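Local coordinates for putative uncharacterized protein (Chaetomium thermophilum, PDB 4XRI) that serves as the nuclear transport receptor importin beta, a flexible HEAT-repeat protein that carries protein cargo into the nucleus and probably binds a small GTPase, at residues A[817-822]-A[841-846]. The protein carries 2 engineered substitutions. Sequence-based numbering, arbitrary orientation.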
loop_
_atom_site.group_PDB
_atom_site.type_symbol
_atom_site.label_atom_id
_atom_site.label_comp_id
_atom_site.label_asym_id
_atom_site.label_seq_id
_atom_site.Cartn_x
_atom_site.Cartn_y
_atom_site.Cartn_z
ATOM N N GLY A 817 -3.669 8.114 -30.057
ATOM C CA GLY A 817 -3.024 7.215 -30.994
ATOM C C GLY A 817 -4.011 6.528 -31.914
ATOM O O GLY A 817 -3.791 6.448 -33.120
ATOM N N VAL A 818 -5.110 6.043 -31.344
ATOM C CA VAL A 818 -6.127 5.337 -32.117
ATOM C C VAL A 818 -6.839 6.271 -33.092
ATOM O O VAL A 818 -7.119 5.892 -34.232
ATOM C CB VAL A 818 -7.156 4.657 -31.185
ATOM C CG1 VAL A 818 -8.445 4.331 -31.927
ATOM C CG2 VAL A 818 -6.550 3.395 -30.589
ATOM N N ILE A 819 -7.122 7.490 -32.643
ATOM C CA ILE A 819 -7.728 8.500 -33.504
ATOM C C ILE A 819 -6.861 8.743 -34.737
ATOM O O ILE A 819 -7.352 8.753 -35.865
ATOM C CB ILE A 819 -7.942 9.826 -32.750
ATOM C CG1 ILE A 819 -9.064 9.674 -31.721
ATOM C CG2 ILE A 819 -8.262 10.949 -33.727
ATOM C CD1 ILE A 819 -9.179 10.857 -30.781
ATOM N N GLY A 820 -5.564 8.918 -34.510
ATOM C CA GLY A 820 -4.612 9.100 -35.590
ATOM C C GLY A 820 -4.526 7.880 -36.487
ATOM O O GLY A 820 -4.533 8.000 -37.711
ATOM N N ASP A 821 -4.442 6.701 -35.873
ATOM C CA ASP A 821 -4.393 5.439 -36.612
ATOM C C ASP A 821 -5.601 5.287 -37.526
ATOM O O ASP A 821 -5.468 4.881 -38.680
ATOM C CB ASP A 821 -4.320 4.246 -35.653
ATOM C CG ASP A 821 -3.012 4.186 -34.895
ATOM O OD1 ASP A 821 -2.014 4.762 -35.377
ATOM O OD2 ASP A 821 -2.980 3.554 -33.819
ATOM N N LEU A 822 -6.777 5.619 -37.002
ATOM C CA LEU A 822 -8.016 5.524 -37.766
ATOM C C LEU A 822 -8.008 6.454 -38.973
ATOM O O LEU A 822 -8.491 6.094 -40.047
ATOM C CB LEU A 822 -9.219 5.838 -36.875
ATOM C CG LEU A 822 -9.672 4.701 -35.959
ATOM C CD1 LEU A 822 -10.760 5.172 -35.008
ATOM C CD2 LEU A 822 -10.155 3.524 -36.792
ATOM N N THR A 841 -12.778 16.926 -31.161
ATOM C CA THR A 841 -11.916 18.100 -31.107
ATOM C C THR A 841 -11.617 18.494 -29.668
ATOM O O THR A 841 -10.474 18.775 -29.314
ATOM C CB THR A 841 -12.557 19.298 -31.833
ATOM O OG1 THR A 841 -12.869 18.933 -33.183
ATOM C CG2 THR A 841 -11.615 20.492 -31.834
ATOM N N ALA A 842 -12.659 18.498 -28.842
ATOM C CA ALA A 842 -12.522 18.821 -27.427
ATOM C C ALA A 842 -11.606 17.832 -26.716
ATOM O O ALA A 842 -10.774 18.222 -25.896
ATOM C CB ALA A 842 -13.891 18.851 -26.757
ATOM N N MET A 843 -11.764 16.552 -27.042
ATOM C CA MET A 843 -10.955 15.493 -26.447
ATOM C C MET A 843 -9.474 15.690 -26.746
ATOM O O MET A 843 -8.634 15.610 -25.852
ATOM C CB MET A 843 -11.415 14.126 -26.959
ATOM C CG MET A 843 -10.797 12.937 -26.249
ATOM S SD MET A 843 -11.282 11.383 -27.021
ATOM C CE MET A 843 -10.667 10.200 -25.826
ATOM N N ILE A 844 -9.166 15.946 -28.012
ATOM C CA ILE A 844 -7.790 16.146 -28.449
ATOM C C ILE A 844 -7.204 17.423 -27.872
ATOM O O ILE A 844 -6.084 17.427 -27.356
ATOM C CB ILE A 844 -7.696 16.204 -29.977
ATOM C CG1 ILE A 844 -8.266 14.924 -30.580
ATOM C CG2 ILE A 844 -6.256 16.421 -30.420
ATOM C CD1 ILE A 844 -8.281 14.937 -32.076
ATOM N N ARG A 845 -7.969 18.507 -27.963
ATOM C CA ARG A 845 -7.523 19.799 -27.460
ATOM C C ARG A 845 -7.220 19.740 -25.967
ATOM O O ARG A 845 -6.226 20.302 -25.509
ATOM C CB ARG A 845 -8.568 20.877 -27.736
ATOM C CG ARG A 845 -8.140 22.260 -27.282
ATOM C CD ARG A 845 -9.324 23.191 -27.127
ATOM N NE ARG A 845 -9.012 24.306 -26.240
ATOM C CZ ARG A 845 -9.034 24.231 -24.913
ATOM N NH1 ARG A 845 -8.734 25.296 -24.180
ATOM N NH2 ARG A 845 -9.351 23.090 -24.316
ATOM N N GLU A 846 -8.073 19.052 -25.214
ATOM C CA GLU A 846 -7.855 18.878 -23.781
ATOM C C GLU A 846 -6.563 18.116 -23.520
ATOM O O GLU A 846 -5.824 18.421 -22.584
ATOM C CB GLU A 846 -9.028 18.139 -23.132
ATOM C CG GLU A 846 -8.844 17.900 -21.641
ATOM C CD GLU A 846 -9.776 16.836 -21.098
ATOM O OE1 GLU A 846 -9.845 15.743 -21.699
ATOM O OE2 GLU A 846 -10.439 17.093 -20.072
#
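I819 reaches across to I844 and M843 with the outer part of its side chain. Its CB heads toward the other helix but stays 5.2 Å from CD1 of I844. At CB the chain forks. The shorter branch is the methyl CG2, which lies 4.3 Å from CD1 of I844. The longer branch starts at CG1, which sits beside the backbone N with chi1 at -71°. CG1 is a spacer and stops 5.3 Å short of I844 CD1. The extended chi2 of 170° then carries CD1 outward to the second helix. CD1 meets two partners there. One is CG1 of I844, at 4.2 Å. The other is SD of M843, at 4.3 Å, approached from a direction about 90° away from the first. The CD1 methyl thus lies between the two side chains, in light contact with each. I844 answers with its own CD1, which lies 4.4 Å from CD1 of I819. The two isoleucine side chains meet at an oblique angle, in loose apolar contact.

The segments belong to helices 809-825 and 838-849, near the C-terminal end of the importin-beta solenoid. This is the stacked-helix architecture of HEAT-repeat proteins, with apolar side chains filling the space between helices. Here the two backbones stay well apart: the nearest CA atoms, those of I819 and I844, are 9.2 Å from each other. No hydrogen bond crosses between the segments, and only 103 Å² is buried in all. Other helices help enclose the site. V868 of helix 855-872 touches both isoleucines, and L798 of helix 791-802 packs on I819. M843 is extended along its whole length, which brings SD to CD1 of I819; it also touches M812, S815 and M816 of helix 809-825.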